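Local coordinates for extracellular protein 11-1 (Passalora fulva, PDB 6ZUS) that serves as a secreted avirulence effector of a fungal plant pathogen, probably acting in the interplay with plant resistance proteins, and binds zinc, at residues K12-F17 with Y128-I133; S54-K59 with C76-T81; F17-G22 with K72-S77; D45-A50 with F97-K102. One frame throughout, in Å; residues are numbered along the deposited sequence. Where two conformers were deposited one is given.

Interaction 1: residues K12-F17 with Y128-I133; sequences KWVHQF and YSRGFI. With ZN (zinc ion), chain G.
An antiparallel ladder at one margin of the four-stranded sheet joins K12-F17 to Y128-I133, and V14 lies against the ring of Y128 beside it. The short strand axes run at 152° to each other and approach to 4.8 Å. Two hydrogen-bonded pairs, K12 with R130 and V14 with Y128, flank the non-hydrogen-bonded pair W13 with S129; R130 N donates a hydrogen bond to K12 O at 2.8 Å, as V14 N does to Y128 O at 2.8 Å.

The main side-chain meeting is V14 over Y128. V14 CB stands 3.9 Å from the centroid of the Y128 ring, 14° off its normal, a CH-pi contact shifted toward the rim. CG1 of V14, which points away from its own backbone N, reaches on to Y128 CZ at 3.6 Å. The ring can turn back across the strand because Y128 chi1 of 55° sets CG between backbone N and carbonyl carbon. Its hydroxyl is held by D120 through a hydrogen bond. On the same face K12 and R130 run alongside each other, CB of K12 lying 4.0 Å from CB of R130; R130 NH1 donates to the carbonyl oxygens of E118 and Y114 and NH2 forms a salt bridge with D120, which probably eases the like charge of K12.

H15 projects away from this pairing, and its ND1 binds a zinc ion at 2.0 Å. W13 and S129 share the opposite face, where helix 101-109 touches both and helix 31-40 also packs on W13, while strand 71-86 continues the sheet beyond strand 6-20.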
loop_
_atom_site.group_PDB
_atom_site.type_symbol
_atom_site.label_atom_id
_atom_site.label_comp_id
_atom_site.label_asym_id
_atom_site.label_seq_id
_atom_site.Cartn_x
_atom_site.Cartn_y
_atom_site.Cartn_z
ATOM N N LYS A 12 -1.175 0.348 1.506
ATOM C CA LYS A 12 -0.128 0.970 2.353
ATOM C C LYS A 12 1.253 0.514 1.885
ATOM O O LYS A 12 1.463 -0.707 1.654
ATOM C CB LYS A 12 -0.387 0.679 3.830
ATOM C CG LYS A 12 0.614 1.329 4.750
ATOM C CD LYS A 12 0.140 1.414 6.152
ATOM C CE LYS A 12 0.385 0.192 6.966
ATOM N NZ LYS A 12 0.530 0.567 8.402
ATOM N N TRP A 13 2.080 1.513 1.653
ATOM C CA TRP A 13 3.504 1.399 1.257
ATOM C C TRP A 13 4.330 1.538 2.526
ATOM O O TRP A 13 4.103 2.494 3.314
ATOM C CB TRP A 13 3.820 2.484 0.261
ATOM C CG TRP A 13 5.206 2.433 -0.265
ATOM C CD1 TRP A 13 5.606 1.907 -1.460
ATOM C CD2 TRP A 13 6.366 3.029 0.345
ATOM N NE1 TRP A 13 6.939 2.125 -1.631
ATOM C CE2 TRP A 13 7.449 2.783 -0.537
ATOM C CE3 TRP A 13 6.608 3.746 1.525
ATOM C CZ2 TRP A 13 8.739 3.225 -0.269
ATOM C CZ3 TRP A 13 7.899 4.166 1.805
ATOM C CH2 TRP A 13 8.936 3.900 0.917
ATOM N N VAL A 14 5.248 0.621 2.772
ATOM C CA VAL A 14 5.988 0.580 4.060
ATOM C C VAL A 14 7.491 0.478 3.805
ATOM O O VAL A 14 7.899 -0.367 2.995
ATOM C CB VAL A 14 5.497 -0.556 4.983
ATOM C CG1 VAL A 14 6.178 -0.450 6.344
ATOM C CG2 VAL A 14 3.972 -0.597 5.140
ATOM N N HIS A 15 8.261 1.310 4.505
ATOM C CA HIS A 15 9.729 1.140 4.673
ATOM C C HIS A 15 10.004 0.927 6.172
ATOM O O HIS A 15 9.800 1.872 6.937
ATOM C CB HIS A 15 10.519 2.323 4.074
ATOM C CG HIS A 15 11.989 2.038 4.105
ATOM N ND1 HIS A 15 12.969 3.009 4.015
ATOM C CD2 HIS A 15 12.658 0.878 4.246
ATOM C CE1 HIS A 15 14.140 2.445 4.059
ATOM N NE2 HIS A 15 14.000 1.177 4.223
ATOM N N GLN A 16 10.406 -0.288 6.560
ATOM C CA GLN A 16 10.841 -0.626 7.929
ATOM C C GLN A 16 12.362 -0.741 7.907
ATOM O O GLN A 16 12.930 -1.507 7.098
ATOM C CB GLN A 16 10.194 -1.923 8.424
ATOM C CG GLN A 16 10.588 -2.284 9.873
ATOM C CD GLN A 16 9.900 -3.529 10.383
ATOM O OE1 GLN A 16 8.943 -4.059 9.749
ATOM N NE2 GLN A 16 10.438 -4.010 11.491
ATOM N N PHE A 17 13.020 -0.018 8.777
ATOM C CA PHE A 17 14.504 -0.051 8.878
ATOM C C PHE A 17 14.975 0.306 10.294
ATOM O O PHE A 17 14.196 0.789 11.120
ATOM C CB PHE A 17 15.093 0.896 7.847
ATOM C CG PHE A 17 14.615 2.323 7.949
ATOM C CD1 PHE A 17 13.407 2.735 7.400
ATOM C CD2 PHE A 17 15.392 3.272 8.625
ATOM C CE1 PHE A 17 12.962 4.050 7.524
ATOM C CE2 PHE A 17 14.971 4.589 8.717
ATOM C CZ PHE A 17 13.771 4.985 8.148
ATOM N N TYR A 128 7.852 -2.975 1.653
ATOM C CA TYR A 128 6.740 -3.927 1.406
ATOM C C TYR A 128 5.431 -3.137 1.330
ATOM O O TYR A 128 5.398 -1.895 1.588
ATOM C CB TYR A 128 6.719 -5.072 2.426
ATOM C CG TYR A 128 6.664 -4.693 3.900
ATOM C CD1 TYR A 128 7.827 -4.344 4.570
ATOM C CD2 TYR A 128 5.471 -4.658 4.641
ATOM C CE1 TYR A 128 7.820 -3.979 5.907
ATOM C CE2 TYR A 128 5.448 -4.268 5.985
ATOM C CZ TYR A 128 6.636 -3.959 6.630
ATOM O OH TYR A 128 6.642 -3.645 7.957
ATOM N N SER A 129 4.407 -3.891 0.974
ATOM C CA SER A 129 3.055 -3.344 0.733
ATOM C C SER A 129 2.023 -4.112 1.554
ATOM O O SER A 129 2.234 -5.292 1.922
ATOM C CB SER A 129 2.722 -3.363 -0.745
ATOM O OG SER A 129 2.626 -4.678 -1.220
ATOM N N ARG A 130 0.945 -3.407 1.855
ATOM C CA ARG A 130 -0.308 -3.927 2.439
ATOM C C ARG A 130 -1.435 -3.578 1.459
ATOM O O ARG A 130 -1.419 -2.479 0.816
ATOM C CB ARG A 130 -0.623 -3.328 3.804
ATOM C CG ARG A 130 0.536 -3.370 4.786
ATOM C CD ARG A 130 0.802 -4.823 5.165
ATOM N NE ARG A 130 1.542 -4.845 6.407
ATOM C CZ ARG A 130 1.707 -5.920 7.182
ATOM N NH1 ARG A 130 1.197 -7.082 6.818
ATOM N NH2 ARG A 130 2.366 -5.813 8.317
ATOM N N GLY A 131 -2.381 -4.480 1.361
ATOM C CA GLY A 131 -3.615 -4.189 0.598
ATOM C C GLY A 131 -4.704 -5.094 1.111
ATOM O O GLY A 131 -4.464 -6.320 1.230
ATOM N N PHE A 132 -5.855 -4.524 1.422
ATOM C CA PHE A 132 -7.029 -5.335 1.812
ATOM C C PHE A 132 -8.306 -4.622 1.347
ATOM O O PHE A 132 -8.349 -3.397 1.204
ATOM C CB PHE A 132 -6.953 -5.627 3.322
ATOM C CG PHE A 132 -7.017 -4.403 4.196
ATOM C CD1 PHE A 132 -8.247 -3.869 4.572
ATOM C CD2 PHE A 132 -5.854 -3.832 4.716
ATOM C CE1 PHE A 132 -8.302 -2.743 5.383
ATOM C CE2 PHE A 132 -5.922 -2.726 5.548
ATOM C CZ PHE A 132 -7.141 -2.182 5.872
ATOM N N ILE A 133 -9.339 -5.423 1.148
ATOM C CA ILE A 133 -10.665 -4.909 0.715
ATOM C C ILE A 133 -11.274 -4.101 1.862
ATOM O O ILE A 133 -11.461 -4.632 2.972
ATOM C CB ILE A 133 -11.582 -6.041 0.242
ATOM C CG1 ILE A 133 -10.948 -6.832 -0.900
ATOM C CG2 ILE A 133 -12.932 -5.459 -0.126
ATOM C CD1 ILE A 133 -11.672 -8.119 -1.227
HETATM ZN ZN ZN G . 12.696 4.968 3.543
HETATM O O HOH W 1 13.119 5.240 1.327
#

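Interaction 2: residues S54-K59 with C76-T81; sequences STAIPK and CSVQAT
A56 and V78 meet on the tightly packed side of this pairing, CB of A56 lying 3.8 Å from CG2 of V78. This methyl lies anti to V78 N, with CG1 taking the place between N and the carbonyl carbon (chi1 59°); it also comes near the P58 ring, with P58 CG 4.3 Å away. Helix 31-40 covers this face, F38 touching A56 and A80, Y31 and L34 touching P58.

The face bearing I57, K59, S77 and Q79 is looser and wetter. Here the side chains touch lightly: CB of I57 is 4.0 Å from CG of Q79, CB of K59 rests near OG of S77, and the K59 chain, bent at chi3, passes obliquely across Q79. A bridging water donates to I57 O and, at 2.6 Å, to Q79 OE1, while accepting from S77 OG. A second water donates a hydrogen bond to S77 OG at 2.7 Å, so this hydroxyl is engaged by two waters. The I57 carbonyl is thus shared between water and Q79 N, whose approach at 3.2 Å to I57 O comes from well above the carbonyl plane.

Ahead of the strand, S54 closes the pairing with two bonds: its N donates to T81 O, and its OG, set between backbone N and carbonyl carbon, accepts from T81 N at 2.9 Å with an N-H...O angle of 172°. With short axes at 159°, this is the antiparallel pairing of a beta hairpin, strands 57-64 and 71-86, extended by a serine side chain that substitutes for a backbone acceptor.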
loop_
_atom_site.group_PDB
_atom_site.type_symbol
_atom_site.label_atom_id
_atom_site.label_comp_id
_atom_site.label_asym_id
_atom_site.label_seq_id
_atom_site.Cartn_x
_atom_site.Cartn_y
_atom_site.Cartn_z
ATOM N N SER A 54 -7.873 8.041 -2.688
ATOM C CA SER A 54 -8.112 8.952 -1.544
ATOM C C SER A 54 -6.845 9.763 -1.263
ATOM O O SER A 54 -5.757 9.519 -1.892
ATOM C CB SER A 54 -8.550 8.194 -0.360
ATOM O OG SER A 54 -7.437 7.590 0.259
ATOM N N THR A 55 -7.011 10.805 -0.446
ATOM C CA THR A 55 -5.886 11.581 0.125
ATOM C C THR A 55 -4.937 10.593 0.820
ATOM O O THR A 55 -5.423 9.652 1.479
ATOM C CB THR A 55 -6.410 12.633 1.119
ATOM O OG1 THR A 55 -7.175 13.540 0.321
ATOM C CG2 THR A 55 -5.297 13.357 1.833
ATOM N N ALA A 56 -3.651 10.746 0.573
ATOM C CA ALA A 56 -2.614 9.870 1.181
ATOM C C ALA A 56 -2.384 10.341 2.630
ATOM O O ALA A 56 -2.411 11.552 2.884
ATOM C CB ALA A 56 -1.384 9.905 0.337
ATOM N N ILE A 57 -2.116 9.408 3.534
ATOM C CA ILE A 57 -1.811 9.693 4.958
ATOM C C ILE A 57 -0.443 9.091 5.297
ATOM O O ILE A 57 -0.368 7.879 5.523
ATOM C CB ILE A 57 -2.935 9.118 5.824
ATOM C CG1 ILE A 57 -4.281 9.738 5.428
ATOM C CG2 ILE A 57 -2.634 9.308 7.312
ATOM C CD1 ILE A 57 -5.428 9.204 6.219
ATOM N N PRO A 58 0.626 9.911 5.322
ATOM C CA PRO A 58 1.925 9.503 5.875
ATOM C C PRO A 58 1.868 9.173 7.368
ATOM O O PRO A 58 1.071 9.735 8.142
ATOM C CB PRO A 58 2.897 10.659 5.570
ATOM C CG PRO A 58 2.212 11.423 4.468
ATOM C CD PRO A 58 0.712 11.256 4.732
ATOM N N LYS A 59 2.718 8.241 7.794
ATOM C CA LYS A 59 2.816 7.882 9.218
ATOM C C LYS A 59 4.271 7.521 9.491
ATOM O O LYS A 59 4.935 6.933 8.606
ATOM C CB LYS A 59 1.873 6.728 9.539
ATOM C CG LYS A 59 1.772 6.376 11.012
ATOM C CD LYS A 59 1.453 4.897 11.266
ATOM C CE LYS A 59 0.130 4.427 10.683
ATOM N NZ LYS A 59 -0.373 3.193 11.345
ATOM N N CYS A 76 8.131 3.753 8.346
ATOM C CA CYS A 76 7.677 4.946 7.593
ATOM C C CYS A 76 6.695 4.447 6.540
ATOM O O CYS A 76 7.040 3.513 5.812
ATOM C CB CYS A 76 8.869 5.673 7.001
ATOM S SG CYS A 76 9.952 6.165 8.373
ATOM N N SER A 77 5.465 4.955 6.526
ATOM C CA SER A 77 4.426 4.363 5.662
ATOM C C SER A 77 3.572 5.482 5.098
ATOM O O SER A 77 3.553 6.618 5.652
ATOM C CB SER A 77 3.617 3.350 6.398
ATOM O OG SER A 77 2.913 3.970 7.478
ATOM N N VAL A 78 2.940 5.184 3.981
ATOM C CA VAL A 78 1.905 6.100 3.427
ATOM C C VAL A 78 0.753 5.209 2.957
ATOM O O VAL A 78 1.013 4.139 2.351
ATOM C CB VAL A 78 2.492 7.010 2.347
ATOM C CG1 VAL A 78 3.110 6.264 1.170
ATOM C CG2 VAL A 78 1.469 8.017 1.879
ATOM N N GLN A 79 -0.474 5.612 3.302
ATOM C CA GLN A 79 -1.672 4.806 3.013
ATOM C C GLN A 79 -2.693 5.673 2.273
ATOM O O GLN A 79 -2.735 6.892 2.455
ATOM C CB GLN A 79 -2.216 4.159 4.272
ATOM C CG GLN A 79 -2.714 5.173 5.271
ATOM C CD GLN A 79 -2.838 4.539 6.637
ATOM O OE1 GLN A 79 -1.843 4.376 7.367
ATOM N NE2 GLN A 79 -4.073 4.187 6.962
ATOM N N ALA A 80 -3.459 5.019 1.423
ATOM C CA ALA A 80 -4.573 5.617 0.679
ATOM C C ALA A 80 -5.494 4.481 0.233
ATOM O O ALA A 80 -5.078 3.286 0.200
ATOM C CB ALA A 80 -4.030 6.439 -0.474
ATOM N N THR A 81 -6.715 4.854 -0.133
ATOM C CA THR A 81 -7.741 3.904 -0.611
ATOM C C THR A 81 -7.860 4.049 -2.122
ATOM O O THR A 81 -8.016 5.190 -2.608
ATOM C CB THR A 81 -9.088 4.153 0.065
ATOM O OG1 THR A 81 -8.880 3.901 1.466
ATOM C CG2 THR A 81 -10.164 3.262 -0.516
HETATM O O HOH W 2 0.501 5.258 6.569
HETATM O O HOH W 3 4.167 3.894 9.891
#

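Interaction 3: residues F17-G22 with K72-S77; sequences FRIPGG and KTCICS
C74 lies over one face of the F17 ring: its CB is 3.8 Å from the centroid, a CH-pi contact displaced toward the rim. The two sulfurs come in obliquely, C74 SG at 4.6 Å and C76 SG at 4.9 Å from the F17 centroid, giving a pair of sulfur-aromatic contacts. F17 chi1 of 57° folds the ring back between its own backbone N and carbonyl carbon, which brings CE1 and CZ to the cysteines. I19 closes round the other flank of C74 SG, CD1 of I19 touching it at 3.5 Å.

Backbone bonds fix this register. F17 and C74 exchange two hydrogen bonds, and C74 N meets F17 O at 2.8 Å with an N-H...O angle of 171°; I19 and K72 form a second such pair. Between them R18 and T73 make a non-hydrogen-bonded pair whose side chains point the same way on the opposite face. K72 extends its chain alongside G21, its CE 3.2 Å from G21 O. A water donates to the same carbonyl and takes a weak bond from K72 NZ, whose stronger partners are D23 O and a salt bridge to E62.

Farther out, C74 is disulfide-bonded to C25 and C76 to C29, tying this part of strand 71-86 to the loop after strand 6-20. The ring of the zinc ligand H15 meets the F17 ring. The arrangement is a twisted antiparallel strand pair, axes at 132°, secured by paired disulfides, consistent with the disulfide-rich build of a small secreted effector.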
loop_
_atom_site.group_PDB
_atom_site.type_symbol
_atom_site.label_atom_id
_atom_site.label_comp_id
_atom_site.label_asym_id
_atom_site.label_seq_id
_atom_site.Cartn_x
_atom_site.Cartn_y
_atom_site.Cartn_z
ATOM N N PHE A 17 13.020 -0.018 8.777
ATOM C CA PHE A 17 14.504 -0.051 8.878
ATOM C C PHE A 17 14.975 0.306 10.294
ATOM O O PHE A 17 14.196 0.789 11.120
ATOM C CB PHE A 17 15.093 0.896 7.847
ATOM C CG PHE A 17 14.615 2.323 7.949
ATOM C CD1 PHE A 17 13.407 2.735 7.400
ATOM C CD2 PHE A 17 15.392 3.272 8.625
ATOM C CE1 PHE A 17 12.962 4.050 7.524
ATOM C CE2 PHE A 17 14.971 4.589 8.717
ATOM C CZ PHE A 17 13.771 4.985 8.148
ATOM N N ARG A 18 16.248 0.031 10.577
ATOM C CA ARG A 18 16.835 0.292 11.919
ATOM C C ARG A 18 17.714 1.538 11.811
ATOM O O ARG A 18 18.354 1.740 10.752
ATOM C CB ARG A 18 17.659 -0.889 12.460
ATOM C CG ARG A 18 17.046 -2.275 12.288
ATOM C CD ARG A 18 15.768 -2.552 13.048
ATOM N NE ARG A 18 15.360 -3.936 12.798
ATOM C CZ ARG A 18 14.105 -4.354 12.561
ATOM N NH1 ARG A 18 13.095 -3.505 12.557
ATOM N NH2 ARG A 18 13.872 -5.638 12.319
ATOM N N ILE A 19 17.760 2.320 12.888
ATOM C CA ILE A 19 18.603 3.533 12.984
ATOM C C ILE A 19 19.342 3.489 14.312
ATOM O O ILE A 19 18.942 2.781 15.246
ATOM C CB ILE A 19 17.752 4.813 12.824
ATOM C CG1 ILE A 19 16.829 5.007 14.033
ATOM C CG2 ILE A 19 16.974 4.807 11.483
ATOM C CD1 ILE A 19 16.173 6.361 14.091
ATOM N N PRO A 20 20.439 4.262 14.441
ATOM C CA PRO A 20 21.156 4.351 15.721
ATOM C C PRO A 20 20.202 4.794 16.845
ATOM O O PRO A 20 19.341 5.687 16.588
ATOM C CB PRO A 20 22.208 5.422 15.426
ATOM C CG PRO A 20 22.456 5.320 13.965
ATOM C CD PRO A 20 21.090 5.031 13.369
ATOM N N GLY A 21 20.316 4.174 18.027
ATOM C CA GLY A 21 19.423 4.473 19.174
ATOM C C GLY A 21 19.441 5.948 19.600
ATOM O O GLY A 21 18.467 6.384 20.216
ATOM N N GLY A 22 20.520 6.686 19.335
ATOM C CA GLY A 22 20.609 8.113 19.681
ATOM C C GLY A 22 19.856 8.984 18.674
ATOM O O GLY A 22 19.687 10.200 18.917
ATOM N N LYS A 72 17.017 1.635 17.067
ATOM C CA LYS A 72 15.552 1.819 17.049
ATOM C C LYS A 72 15.067 1.279 15.707
ATOM O O LYS A 72 15.846 1.324 14.696
ATOM C CB LYS A 72 15.148 3.285 17.119
ATOM C CG LYS A 72 15.359 3.932 18.473
ATOM C CD LYS A 72 15.109 5.415 18.386
ATOM C CE LYS A 72 15.320 6.150 19.691
ATOM N NZ LYS A 72 15.099 7.604 19.482
ATOM N N THR A 73 13.841 0.769 15.714
ATOM C CA THR A 73 13.097 0.385 14.492
ATOM C C THR A 73 12.224 1.572 14.093
ATOM O O THR A 73 11.390 2.029 14.955
ATOM C CB THR A 73 12.220 -0.847 14.695
ATOM O OG1 THR A 73 13.101 -1.942 14.906
ATOM C CG2 THR A 73 11.358 -1.128 13.477
ATOM N N CYS A 74 12.350 1.968 12.835
ATOM C CA CYS A 74 11.497 2.973 12.183
ATOM C C CYS A 74 10.563 2.260 11.220
ATOM O O CYS A 74 11.039 1.409 10.445
ATOM C CB CYS A 74 12.272 3.997 11.372
ATOM S SG CYS A 74 13.479 4.828 12.411
ATOM N N ILE A 75 9.294 2.659 11.229
ATOM C CA ILE A 75 8.335 2.191 10.199
ATOM C C ILE A 75 7.736 3.446 9.573
ATOM O O ILE A 75 7.063 4.181 10.303
ATOM C CB ILE A 75 7.290 1.209 10.732
ATOM C CG1 ILE A 75 7.961 -0.007 11.382
ATOM C CG2 ILE A 75 6.329 0.819 9.611
ATOM C CD1 ILE A 75 7.027 -0.850 12.224
ATOM N N CYS A 76 8.131 3.753 8.346
ATOM C CA CYS A 76 7.677 4.946 7.593
ATOM C C CYS A 76 6.695 4.447 6.540
ATOM O O CYS A 76 7.040 3.513 5.812
ATOM C CB CYS A 76 8.869 5.673 7.001
ATOM S SG CYS A 76 9.952 6.165 8.373
ATOM N N SER A 77 5.465 4.955 6.526
ATOM C CA SER A 77 4.426 4.363 5.662
ATOM C C SER A 77 3.572 5.482 5.098
ATOM O O SER A 77 3.553 6.618 5.652
ATOM C CB SER A 77 3.617 3.350 6.398
ATOM O OG SER A 77 2.913 3.970 7.478
HETATM O O HOH W 4 17.508 8.616 21.614
#

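Interaction 4: residues D45-A50 with F97-K102; sequences DACQGA and FDCDVK
C47 and C99 point toward each other and are joined by a disulfide, SG to SG 2.1 Å, with a torsion of -73° about the S-S bond. In both cysteines SG lies beside the backbone N and opposite the carbonyl carbon. C47 SG also rests against CB of F97 at 3.8 Å.

Next to the bridge, A46 directs its methyl squarely onto the ring of F97. Its CB sits 3.5 Å from the ring centroid and only 8° off the normal, a CH-pi contact centred on the face; the nearest ring atom to A46 CB, CD1 of F97, is 3.6 Å away. W90 touches A46 as well, as a neighbour on strand 89-91.

Each segment is braced by an Asx turn. In the first, C47 N donates to D45 OD2 at 2.9 Å from above the carboxylate plane, inside a type I turn from D45 to Q48 closed by Q48 N to D45 O. The other carboxylate oxygen, D45 OD1, forms a salt bridge with R107 of helix 101-109. In the second, D100 N donates to D98 OD1 at 3.1 Å, just before that helix begins. No hydrogen bond crosses between the segments, so the link is covalent and apolar: a disulfide staple, set beside an alanine-on-phenylalanine contact, fastening the loop after helix 31-40 to the junction of strand 96-98 and helix 101-109.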
loop_
_atom_site.group_PDB
_atom_site.type_symbol
_atom_site.label_atom_id
_atom_site.label_comp_id
_atom_site.label_asym_id
_atom_site.label_seq_id
_atom_site.Cartn_x
_atom_site.Cartn_y
_atom_site.Cartn_z
ATOM N N ASP A 45 -3.470 1.156 -13.503
ATOM C CA ASP A 45 -3.504 -0.321 -13.650
ATOM C C ASP A 45 -4.745 -0.736 -14.469
ATOM O O ASP A 45 -5.807 -0.101 -14.335
ATOM C CB ASP A 45 -3.480 -1.014 -12.293
ATOM C CG ASP A 45 -3.325 -2.524 -12.394
ATOM O OD1 ASP A 45 -2.185 -2.951 -12.657
ATOM O OD2 ASP A 45 -4.338 -3.248 -12.217
ATOM N N ALA A 46 -4.639 -1.813 -15.243
ATOM C CA ALA A 46 -5.766 -2.393 -15.999
ATOM C C ALA A 46 -6.962 -2.657 -15.071
ATOM O O ALA A 46 -8.126 -2.529 -15.545
ATOM C CB ALA A 46 -5.310 -3.664 -16.670
ATOM N N CYS A 47 -6.733 -3.052 -13.798
ATOM C CA CYS A 47 -7.813 -3.343 -12.798
ATOM C C CYS A 47 -8.413 -2.081 -12.163
ATOM O O CYS A 47 -9.392 -2.219 -11.402
ATOM C CB CYS A 47 -7.320 -4.273 -11.701
ATOM S SG CYS A 47 -6.818 -5.854 -12.430
ATOM N N GLN A 48 -7.890 -0.898 -12.451
ATOM C CA GLN A 48 -8.374 0.360 -11.819
ATOM C C GLN A 48 -9.748 0.755 -12.427
ATOM O O GLN A 48 -9.851 0.851 -13.659
ATOM C CB GLN A 48 -7.386 1.521 -12.023
ATOM C CG GLN A 48 -7.524 2.611 -10.968
ATOM C CD GLN A 48 -7.144 2.092 -9.589
ATOM O OE1 GLN A 48 -6.152 1.379 -9.433
ATOM N NE2 GLN A 48 -7.934 2.459 -8.595
ATOM N N GLY A 49 -10.751 1.031 -11.586
ATOM C CA GLY A 49 -11.981 1.717 -11.988
ATOM C C GLY A 49 -11.834 3.213 -11.889
ATOM O O GLY A 49 -10.706 3.767 -12.004
ATOM N N ALA A 50 -12.964 3.890 -11.731
ATOM C CA ALA A 50 -13.030 5.363 -11.728
ATOM C C ALA A 50 -12.620 5.922 -10.351
ATOM O O ALA A 50 -12.483 5.142 -9.353
ATOM C CB ALA A 50 -14.429 5.786 -12.114
ATOM N N PHE A 97 -5.337 -9.899 -16.493
ATOM C CA PHE A 97 -4.841 -9.309 -15.218
ATOM C C PHE A 97 -5.604 -9.938 -14.064
ATOM O O PHE A 97 -6.843 -10.092 -14.092
ATOM C CB PHE A 97 -5.012 -7.786 -15.222
ATOM C CG PHE A 97 -4.115 -7.109 -16.224
ATOM C CD1 PHE A 97 -4.474 -7.027 -17.568
ATOM C CD2 PHE A 97 -2.913 -6.537 -15.829
ATOM C CE1 PHE A 97 -3.654 -6.389 -18.487
ATOM C CE2 PHE A 97 -2.090 -5.911 -16.754
ATOM C CZ PHE A 97 -2.446 -5.865 -18.090
ATOM N N ASP A 98 -4.844 -10.355 -13.071
ATOM C CA ASP A 98 -5.415 -10.785 -11.784
ATOM C C ASP A 98 -5.660 -9.535 -10.934
ATOM O O ASP A 98 -4.694 -8.845 -10.608
ATOM C CB ASP A 98 -4.481 -11.780 -11.112
ATOM C CG ASP A 98 -5.090 -12.500 -9.921
ATOM O OD1 ASP A 98 -6.220 -12.109 -9.482
ATOM O OD2 ASP A 98 -4.428 -13.488 -9.457
ATOM N N CYS A 99 -6.910 -9.299 -10.560
ATOM C CA CYS A 99 -7.310 -8.098 -9.793
ATOM C C CYS A 99 -7.467 -8.415 -8.298
ATOM O O CYS A 99 -7.857 -7.501 -7.572
ATOM C CB CYS A 99 -8.585 -7.490 -10.348
ATOM S SG CYS A 99 -8.519 -7.070 -12.121
ATOM N N ASP A 100 -7.078 -9.614 -7.858
ATOM C CA ASP A 100 -7.028 -9.970 -6.414
ATOM C C ASP A 100 -6.095 -8.996 -5.702
ATOM O O ASP A 100 -5.177 -8.461 -6.348
ATOM C CB ASP A 100 -6.592 -11.426 -6.203
ATOM C CG ASP A 100 -7.724 -12.438 -6.546
ATOM O OD1 ASP A 100 -8.877 -12.005 -6.957
ATOM O OD2 ASP A 100 -7.482 -13.677 -6.411
ATOM N N VAL A 101 -6.326 -8.764 -4.423
ATOM C CA VAL A 101 -5.642 -7.651 -3.711
ATOM C C VAL A 101 -4.127 -7.888 -3.741
ATOM O O VAL A 101 -3.383 -6.906 -3.916
ATOM C CB VAL A 101 -6.148 -7.391 -2.278
ATOM C CG1 VAL A 101 -7.604 -6.980 -2.295
ATOM C CG2 VAL A 101 -5.926 -8.579 -1.371
ATOM N N LYS A 102 -3.637 -9.109 -3.616
ATOM C CA LYS A 102 -2.166 -9.314 -3.600
ATOM C C LYS A 102 -1.508 -8.864 -4.912
ATOM O O LYS A 102 -0.651 -7.966 -4.907
ATOM C CB LYS A 102 -1.847 -10.758 -3.257
ATOM C CG LYS A 102 -0.394 -11.114 -3.429
ATOM C CD LYS A 102 -0.216 -12.579 -3.110
ATOM C CE LYS A 102 1.206 -13.051 -2.954
ATOM N NZ LYS A 102 2.060 -12.531 -4.027
#

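In the fold
Interactions 1, 2 and 3 belong to one antiparallel sheet, strand order 57-64, 71-86, 6-20, 127-138. Interactions 1 and 3 share strand 6-20 and F17, whereas 2 and 3 share strand 71-86, C76 and S77. Interaction 1 is the buried one, centred about 4 Å from the chain centre; interaction 2 is partly buried and hydrated along one face, and interaction 3 lies about 20 Å out, where sulfur and aromatic contacts supplement the ladder. Interaction 4, partly buried beyond these strand pairs, has a disulfide but no cross-segment hydrogen bond. It touches interaction 1 through V101 against I133, but its centre is about 33 Å from that of interaction 3, on the opposite side of the chain centre.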